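Local coordinates for protein VESB protease (Vibrio cholerae, PDB 4LK4) that probably acts as a secreted serine endopeptidase of the trypsin-like peptidase S1 family, cleaving peptide bonds, with an Ig-like domain at its C-terminal end, at residues A[15-20]-A[71-76]; A[24-29]-A[49-54]; A[66-71]-A[107-112]. The protein carries 1 engineered substitution. All blocks are in the same frame, centred on the assembly; numbering follows the deposited sequence.

In the fold
All three contacts lie in the trypsin-like part of the chain. Contacts 2 and 3, with centres about 7 Å apart, lie inside one six-stranded antiparallel barrel; Ala-27 O and Ile-69 N are 2.8 Å apart and Arg-49 O and Leu-109 N 2.7 Å, probable hydrogen bonds, so the strands of one contact pair with those of the other. Contact 1 sits at the surface, its centre about 14 Å from that of contact 2 and 17 Å from that of contact 3. Gly-71, just after strand 66-70, belongs to the segments of both contacts 1 and 3. Segment 49-54 runs into the TAAHC sequence, which carries the catalytic histidine in trypsin-like proteases.

Contact 1. Residues A[15-20]-A[71-76]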
loop_
_atom_site.group_PDB
_atom_site.type_symbol
_atom_site.label_atom_id
_atom_site.label_comp_id
_atom_site.label_asym_id
_atom_site.label_seq_id
_atom_site.Cartn_x
_atom_site.Cartn_y
_atom_site.Cartn_z
ATOM N N SER A 15 -10.078 11.637 20.273
ATOM C CA SER A 15 -11.264 11.228 20.981
ATOM C C SER A 15 -11.751 9.891 20.427
ATOM O O SER A 15 -11.580 9.612 19.250
ATOM C CB SER A 15 -12.330 12.327 20.803
ATOM O OG SER A 15 -13.637 11.844 21.076
ATOM N N ASN A 16 -12.376 9.084 21.281
ATOM C CA ASN A 16 -12.947 7.833 20.844
ATOM C C ASN A 16 -13.868 8.105 19.640
ATOM O O ASN A 16 -14.719 8.953 19.697
ATOM C CB ASN A 16 -13.770 7.185 21.971
ATOM C CG ASN A 16 -12.922 6.517 23.064
ATOM O OD1 ASN A 16 -11.690 6.398 23.000
ATOM N ND2 ASN A 16 -13.621 6.054 24.091
ATOM N N ALA A 17 -13.669 7.423 18.529
ATOM C CA ALA A 17 -14.503 7.678 17.359
ATOM C C ALA A 17 -15.933 7.140 17.540
ATOM O O ALA A 17 -16.187 6.317 18.413
ATOM C CB ALA A 17 -13.864 7.072 16.125
ATOM N N ASN A 18 -16.848 7.626 16.703
ATOM C CA ASN A 18 -18.164 7.019 16.531
ATOM C C ASN A 18 -18.068 6.007 15.384
ATOM O O ASN A 18 -17.767 6.394 14.261
ATOM C CB ASN A 18 -19.178 8.110 16.195
ATOM C CG ASN A 18 -20.533 7.550 15.813
ATOM O OD1 ASN A 18 -20.782 6.335 15.883
ATOM N ND2 ASN A 18 -21.434 8.442 15.408
ATOM N N SER A 19 -18.325 4.729 15.666
ATOM C CA SER A 19 -17.952 3.622 14.745
ATOM C C SER A 19 -18.740 3.554 13.453
ATOM O O SER A 19 -18.251 3.025 12.440
ATOM C CB SER A 19 -18.099 2.255 15.424
ATOM O OG SER A 19 -19.467 1.898 15.531
ATOM N N ALA A 20 -19.969 4.043 13.520
ATOM C CA ALA A 20 -20.824 4.118 12.379
ATOM C C ALA A 20 -20.280 5.117 11.367
ATOM O O ALA A 20 -20.674 5.055 10.198
ATOM C CB ALA A 20 -22.227 4.513 12.810
ATOM N N GLY A 71 -13.622 -2.664 9.408
ATOM C CA GLY A 71 -14.727 -2.184 10.273
ATOM C C GLY A 71 -14.418 -2.484 11.718
ATOM O O GLY A 71 -15.299 -2.613 12.530
ATOM N N ALA A 72 -13.135 -2.618 12.042
ATOM C CA ALA A 72 -12.715 -2.797 13.443
ATOM C C ALA A 72 -13.075 -1.532 14.203
ATOM O O ALA A 72 -13.113 -0.462 13.608
ATOM C CB ALA A 72 -11.199 -3.051 13.507
ATOM N N TYR A 73 -13.343 -1.650 15.494
ATOM C CA TYR A 73 -13.566 -0.483 16.332
ATOM C C TYR A 73 -12.973 -0.664 17.728
ATOM O O TYR A 73 -12.019 0.009 18.078
ATOM C CB TYR A 73 -15.042 -0.158 16.397
ATOM C CG TYR A 73 -15.319 0.989 17.304
ATOM C CD1 TYR A 73 -15.091 2.284 16.876
ATOM C CD2 TYR A 73 -15.764 0.790 18.593
ATOM C CE1 TYR A 73 -15.335 3.352 17.705
ATOM C CE2 TYR A 73 -15.978 1.856 19.453
ATOM C CZ TYR A 73 -15.770 3.132 18.990
ATOM O OH TYR A 73 -15.974 4.219 19.793
ATOM N N ASP A 74 -13.533 -1.558 18.524
ATOM C CA ASP A 74 -12.944 -1.970 19.825
ATOM C C ASP A 74 -12.136 -3.221 19.544
ATOM O O ASP A 74 -12.701 -4.298 19.286
ATOM C CB ASP A 74 -14.031 -2.282 20.828
ATOM C CG ASP A 74 -13.501 -2.826 22.173
ATOM O OD1 ASP A 74 -12.287 -3.142 22.249
ATOM O OD2 ASP A 74 -14.353 -2.952 23.136
ATOM N N LEU A 75 -10.814 -3.101 19.576
ATOM C CA LEU A 75 -9.991 -4.241 19.157
ATOM C C LEU A 75 -10.188 -5.478 20.039
ATOM O O LEU A 75 -9.915 -6.580 19.591
ATOM C CB LEU A 75 -8.507 -3.859 19.054
ATOM C CG LEU A 75 -8.206 -2.790 17.999
ATOM C CD1 LEU A 75 -6.877 -2.154 18.236
ATOM C CD2 LEU A 75 -8.215 -3.357 16.618
ATOM N N ASN A 76 -10.663 -5.296 21.267
ATOM C CA ASN A 76 -10.957 -6.413 22.156
ATOM C C ASN A 76 -12.300 -7.117 21.904
ATOM O O ASN A 76 -12.655 -8.056 22.624
ATOM C CB ASN A 76 -10.917 -5.935 23.609
ATOM C CG ASN A 76 -9.559 -6.065 24.235
ATOM O OD1 ASN A 76 -8.711 -6.818 23.773
ATOM N ND2 ASN A 76 -9.345 -5.333 25.299
#
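Asn-16 touches Tyr-73 lightly, its CB passing 4.3 Å from the phenolic OH. The amide lies on the exposed side of strand 15-16, where a polar residue is suitable, and its OD1 is taken by the side chain of Gln-156. Ala-17 makes the polar contact: the Tyr-73 OH donates to the Ala-17 O over a short 2.5 Å. The C=O...donor angle of 159° brings the hydroxyl in almost end-on, and it is tilted only 16° from the carbonyl plane. The carbonyl oxygen lies at the edge of the ring, near its plane, as suits a partner of the phenol. The small methyl of Ala-17 is buried here, CB resting 4.3 Å from Tyr-73 CE1.

The segment follows the IING sequence, the counterpart of the IVGG-type start of mature trypsin-like proteases, and Tyr-73 ties it to the loop that leaves strand 66-70 of the barrel. Past Asn-18, which turns away from that loop, Ser-19 enters a 3-10 turn and lays its CB over one face of the tyrosine ring. This is a CH-pi contact, 3.7 Å from CB to the ring centroid and shifted toward the rim, with CD1 the nearest ring atom. The short side chain of serine lets CB lie against the face, and its hydroxyl suits a partly exposed turn.

Tyr-73 reaches both partners because its CG is anti to the backbone N (chi1 177°), which extends the phenol away from its own loop. That loop is secured separately: the Tyr-73 O accepts from Trp-140 NE1, and Asp-74 OD1 accepts from the Asn-76 N, 2.9 Å away and above the carboxylate plane, which makes an Asx turn.

Contact 2. Residues A[24-29]-A[49-54]; sequences SIVALV and RYVLTA
Leu-28 and Thr-53 meet tip to tip inside the six-stranded antiparallel barrel of the trypsin fold. Strands 25-30 and 50-53 both flank strand 39-46, so they are not direct neighbours and share no backbone hydrogen bonds; only side chains bridge them. The nearest CA atoms, those of Val-26 and Val-51, are 7.7 Å apart.

The closer half of the contact is the Leu-28 end. Leucine suits it because its branch lies one carbon further out than that of valine: CG stands anti to the carbonyl carbon (chi1 -61°), and CD1 continues the extended chain, anti to CA, to Thr-53, 3.6 Å from OG1 and 4.1 Å from CB. Thr-53 presents a hydroxyl to this greasy interior at little cost, since OG1 bonds to the Gly-42 O of the intervening strand. That bond leaves the leucine methyl as a plain van der Waals neighbour of the oxygen. With OG1 anti to the backbone N (chi1 -166°), the oxygen can serve Gly-42 and still lie beside the leucine methyl.

The looser half lies between the two valines, whose CG1 atoms come no closer than 4.2 Å. Their branched, compact side chains favour extended backbone, and each finds further company in the barrel, Val-26 against Val-68 and Phe-45, Val-51 against Val-107. No solvent side is found here, as all four touching residues are buried. Alternation along the strands sends the intervening residues elsewhere: Ala-27 sets its methyl against Trp-140, while the Tyr-50 OH accepts a hydrogen bond from the Gln-247 N. At the corner where the segment begins, the aliphatic part of Arg-49 lies over the ring of Tyr-50, CG 4.0 Å above the plane and over its centre.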
loop_
_atom_site.group_PDB
_atom_site.type_symbol
_atom_site.label_atom_id
_atom_site.label_comp_id
_atom_site.label_asym_id
_atom_site.label_seq_id
_atom_site.Cartn_x
_atom_site.Cartn_y
_atom_site.Cartn_z
ATOM N N SER A 24 -15.378 1.751 7.036
ATOM C CA SER A 24 -14.317 1.316 6.128
ATOM C C SER A 24 -12.909 1.332 6.726
ATOM O O SER A 24 -11.946 1.059 6.026
ATOM C CB SER A 24 -14.352 2.158 4.841
ATOM O OG SER A 24 -15.536 1.919 4.068
ATOM N N ILE A 25 -12.763 1.652 8.006
ATOM C CA ILE A 25 -11.439 1.635 8.641
ATOM C C ILE A 25 -10.898 0.210 8.702
ATOM O O ILE A 25 -11.660 -0.760 8.731
ATOM C CB ILE A 25 -11.510 2.162 10.076
ATOM C CG1 ILE A 25 -10.144 2.502 10.646
ATOM C CG2 ILE A 25 -12.137 1.120 10.993
ATOM C CD1 ILE A 25 -9.445 3.644 9.954
ATOM N N VAL A 26 -9.588 0.068 8.749
ATOM C CA VAL A 26 -9.003 -1.259 8.871
ATOM C C VAL A 26 -7.856 -1.288 9.877
ATOM O O VAL A 26 -6.986 -0.407 9.860
ATOM C CB VAL A 26 -8.452 -1.723 7.517
ATOM C CG1 VAL A 26 -7.902 -3.127 7.624
ATOM C CG2 VAL A 26 -9.532 -1.605 6.448
ATOM N N ALA A 27 -7.869 -2.297 10.749
ATOM C CA ALA A 27 -6.741 -2.577 11.614
ATOM C C ALA A 27 -5.910 -3.699 11.021
ATOM O O ALA A 27 -6.425 -4.746 10.615
ATOM C CB ALA A 27 -7.216 -2.957 12.979
ATOM N N LEU A 28 -4.617 -3.472 10.962
ATOM C CA LEU A 28 -3.683 -4.497 10.517
ATOM C C LEU A 28 -3.100 -5.179 11.748
ATOM O O LEU A 28 -2.550 -4.522 12.641
ATOM C CB LEU A 28 -2.578 -3.878 9.657
ATOM C CG LEU A 28 -3.067 -3.195 8.381
ATOM C CD1 LEU A 28 -1.854 -2.725 7.604
ATOM C CD2 LEU A 28 -3.886 -4.138 7.528
ATOM N N VAL A 29 -3.241 -6.495 11.815
ATOM C CA VAL A 29 -2.843 -7.185 13.030
ATOM C C VAL A 29 -2.050 -8.408 12.674
ATOM O O VAL A 29 -2.269 -9.001 11.621
ATOM C CB VAL A 29 -4.044 -7.530 13.926
ATOM C CG1 VAL A 29 -4.978 -6.327 14.021
ATOM C CG2 VAL A 29 -4.817 -8.689 13.387
ATOM N N ARG A 49 -11.260 -7.315 -2.353
ATOM C CA ARG A 49 -10.270 -7.891 -1.467
ATOM C C ARG A 49 -9.074 -6.960 -1.232
ATOM O O ARG A 49 -7.997 -7.427 -0.904
ATOM C CB ARG A 49 -9.822 -9.267 -1.999
ATOM C CG ARG A 49 -9.157 -9.260 -3.380
ATOM C CD ARG A 49 -8.459 -10.566 -3.700
ATOM N NE ARG A 49 -9.394 -11.552 -4.251
ATOM C CZ ARG A 49 -9.705 -12.731 -3.706
ATOM N NH1 ARG A 49 -9.168 -13.136 -2.561
ATOM N NH2 ARG A 49 -10.583 -13.510 -4.316
ATOM N N TYR A 50 -9.272 -5.643 -1.321
ATOM C CA TYR A 50 -8.143 -4.733 -1.229
ATOM C C TYR A 50 -8.227 -3.715 -0.118
ATOM O O TYR A 50 -9.265 -3.098 0.119
ATOM C CB TYR A 50 -7.967 -4.001 -2.536
ATOM C CG TYR A 50 -7.760 -4.919 -3.710
ATOM C CD1 TYR A 50 -6.546 -5.558 -3.890
ATOM C CD2 TYR A 50 -8.779 -5.142 -4.648
ATOM C CE1 TYR A 50 -6.336 -6.405 -4.966
ATOM C CE2 TYR A 50 -8.575 -5.991 -5.744
ATOM C CZ TYR A 50 -7.347 -6.615 -5.891
ATOM O OH TYR A 50 -7.103 -7.457 -6.939
ATOM N N VAL A 51 -7.084 -3.530 0.532
ATOM C CA VAL A 51 -6.896 -2.576 1.597
ATOM C C VAL A 51 -5.744 -1.634 1.245
ATOM O O VAL A 51 -4.721 -2.060 0.714
ATOM C CB VAL A 51 -6.524 -3.337 2.858
ATOM C CG1 VAL A 51 -6.022 -2.397 3.932
ATOM C CG2 VAL A 51 -7.716 -4.145 3.336
ATOM N N LEU A 52 -5.919 -0.358 1.549
ATOM C CA LEU A 52 -4.928 0.679 1.279
ATOM C C LEU A 52 -4.250 1.010 2.583
ATOM O O LEU A 52 -4.920 1.148 3.628
ATOM C CB LEU A 52 -5.620 1.932 0.774
ATOM C CG LEU A 52 -4.743 3.150 0.509
ATOM C CD1 LEU A 52 -3.642 2.845 -0.493
ATOM C CD2 LEU A 52 -5.587 4.332 0.033
ATOM N N THR A 53 -2.931 1.115 2.547
ATOM C CA THR A 53 -2.160 1.352 3.757
ATOM C C THR A 53 -0.808 1.932 3.389
ATOM O O THR A 53 -0.602 2.301 2.247
ATOM C CB THR A 53 -2.020 0.053 4.572
ATOM O OG1 THR A 53 -1.558 0.379 5.885
ATOM C CG2 THR A 53 -1.030 -0.872 3.961
ATOM N N ALA A 54 0.103 2.014 4.344
ATOM C CA ALA A 54 1.406 2.633 4.159
ATOM C C ALA A 54 2.423 1.538 3.853
ATOM O O ALA A 54 2.317 0.446 4.394
ATOM C CB ALA A 54 1.790 3.383 5.424
#

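Contact 3. Residues A[66-71]-A[107-112]; sequences VDVIIG and VELAQT
Val-68 and Leu-109 point their methyl ends at each other across the interior of the trypsin-type beta barrel. Strands 66-70 and 105-109 both flank strand 82-91, so they meet through side chains alone. The axes of the short runs 66-70 and 107-109 pass 8.9 Å apart at 81°, nearly perpendicular, so only a few side chains lie where the two cross.

Leu-109 carries the contact. Its CB does not aim straight at the other strand, but CG stands anti to the carbonyl carbon (chi1 -61°), and this swings the isobutyl fork across. CD2 meets both methyls of Val-68, with CG2 at 3.7 Å, while CD1 also touches CG2, at 3.8 Å. The forked leucine thus fits against a forked valine, apolar surface on apolar surface, with no polar group to satisfy.

Val-107 stands further back, its CG1 4.2 Å from Val-68 CG1, and packs also on Val-51 and Thr-53. Of the alternate residues, Ile-69 packs on Val-29, while Asp-67 forms a salt bridge with Arg-83 and Glu-108 hydrogen-bonds to Tyr-90, Gln-87 and Ser-249.

Ile-70 approaches differently from Val-68, crossing the leucine obliquely, and its long arm brings CD1 to 3.9 Å from Leu-109 CD1.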
loop_
_atom_site.group_PDB
_atom_site.type_symbol
_atom_site.label_atom_id
_atom_site.label_comp_id
_atom_site.label_asym_id
_atom_site.label_seq_id
_atom_site.Cartn_x
_atom_site.Cartn_y
_atom_site.Cartn_z
ATOM N N VAL A 66 0.230 -11.565 8.376
ATOM C CA VAL A 66 -0.675 -10.409 8.524
ATOM C C VAL A 66 -2.137 -10.722 8.269
ATOM O O VAL A 66 -2.474 -11.341 7.261
ATOM C CB VAL A 66 -0.247 -9.255 7.609
ATOM C CG1 VAL A 66 -1.345 -8.191 7.489
ATOM C CG2 VAL A 66 1.044 -8.649 8.144
ATOM N N ASP A 67 -2.984 -10.286 9.207
ATOM C CA ASP A 67 -4.429 -10.238 9.031
ATOM C C ASP A 67 -4.862 -8.789 8.987
ATOM O O ASP A 67 -4.142 -7.902 9.437
ATOM C CB ASP A 67 -5.161 -10.880 10.202
ATOM C CG ASP A 67 -4.955 -12.375 10.290
ATOM O OD1 ASP A 67 -4.699 -12.997 9.231
ATOM O OD2 ASP A 67 -5.047 -12.927 11.433
ATOM N N VAL A 68 -6.064 -8.562 8.467
ATOM C CA VAL A 68 -6.706 -7.275 8.566
ATOM C C VAL A 68 -8.062 -7.469 9.213
ATOM O O VAL A 68 -8.655 -8.553 9.141
ATOM C CB VAL A 68 -6.888 -6.594 7.196
ATOM C CG1 VAL A 68 -5.626 -6.719 6.381
ATOM C CG2 VAL A 68 -8.085 -7.169 6.436
ATOM N N ILE A 69 -8.533 -6.407 9.845
ATOM C CA ILE A 69 -9.879 -6.377 10.457
ATOM C C ILE A 69 -10.590 -5.157 9.933
ATOM O O ILE A 69 -10.250 -4.044 10.309
ATOM C CB ILE A 69 -9.870 -6.284 11.977
ATOM C CG1 ILE A 69 -9.087 -7.441 12.575
ATOM C CG2 ILE A 69 -11.315 -6.323 12.502
ATOM C CD1 ILE A 69 -8.792 -7.276 14.056
ATOM N N ILE A 70 -11.533 -5.398 9.030
ATOM C CA ILE A 70 -12.269 -4.352 8.326
ATOM C C ILE A 70 -13.431 -3.958 9.211
ATOM O O ILE A 70 -14.155 -4.814 9.696
ATOM C CB ILE A 70 -12.840 -4.875 6.965
ATOM C CG1 ILE A 70 -11.702 -5.367 6.052
ATOM C CG2 ILE A 70 -13.613 -3.801 6.238
ATOM C CD1 ILE A 70 -12.132 -5.847 4.690
ATOM N N GLY A 71 -13.622 -2.664 9.408
ATOM C CA GLY A 71 -14.727 -2.184 10.273
ATOM C C GLY A 71 -14.418 -2.484 11.718
ATOM O O GLY A 71 -15.299 -2.613 12.530
ATOM N N VAL A 107 -2.838 -4.183 0.376
ATOM C CA VAL A 107 -2.936 -5.529 0.893
ATOM C C VAL A 107 -4.065 -6.209 0.139
ATOM O O VAL A 107 -5.194 -5.744 0.167
ATOM C CB VAL A 107 -3.200 -5.544 2.405
ATOM C CG1 VAL A 107 -3.181 -6.972 2.936
ATOM C CG2 VAL A 107 -2.158 -4.692 3.125
ATOM N N GLU A 108 -3.728 -7.282 -0.581
ATOM C CA GLU A 108 -4.686 -8.125 -1.241
ATOM C C GLU A 108 -5.056 -9.192 -0.229
ATOM O O GLU A 108 -4.178 -9.804 0.360
ATOM C CB GLU A 108 -4.010 -8.737 -2.442
ATOM C CG GLU A 108 -4.895 -9.622 -3.295
ATOM C CD GLU A 108 -4.121 -10.379 -4.349
ATOM O OE1 GLU A 108 -3.647 -9.720 -5.307
ATOM O OE2 GLU A 108 -4.000 -11.629 -4.211
ATOM N N LEU A 109 -6.347 -9.394 -0.011
ATOM C CA LEU A 109 -6.853 -10.256 1.049
ATOM C C LEU A 109 -7.183 -11.633 0.527
ATOM O O LEU A 109 -7.515 -11.772 -0.629
ATOM C CB LEU A 109 -8.137 -9.657 1.583
ATOM C CG LEU A 109 -7.988 -8.275 2.196
ATOM C CD1 LEU A 109 -9.265 -7.908 2.937
ATOM C CD2 LEU A 109 -6.811 -8.239 3.158
ATOM N N ALA A 110 -7.145 -12.645 1.381
ATOM C CA ALA A 110 -7.464 -14.027 0.955
ATOM C C ALA A 110 -8.930 -14.239 0.565
ATOM O O ALA A 110 -9.286 -15.264 0.007
ATOM C CB ALA A 110 -7.067 -15.031 2.031
ATOM N N GLN A 111 -9.788 -13.286 0.863
ATOM C CA GLN A 111 -11.151 -13.339 0.355
ATOM C C GLN A 111 -11.714 -11.933 0.327
ATOM O O GLN A 111 -11.183 -11.043 0.969
ATOM C CB GLN A 111 -12.012 -14.271 1.218
ATOM C CG GLN A 111 -11.676 -14.178 2.691
ATOM C CD GLN A 111 -12.514 -15.075 3.586
ATOM O OE1 GLN A 111 -13.679 -15.373 3.300
ATOM N NE2 GLN A 111 -11.923 -15.480 4.708
ATOM N N THR A 112 -12.774 -11.751 -0.445
ATOM C CA THR A 112 -13.402 -10.468 -0.604
ATOM C C THR A 112 -14.231 -10.165 0.631
ATOM O O THR A 112 -14.654 -11.066 1.334
ATOM C CB THR A 112 -14.334 -10.470 -1.834
ATOM O OG1 THR A 112 -15.370 -11.450 -1.665
ATOM C CG2 THR A 112 -13.553 -10.774 -3.122
#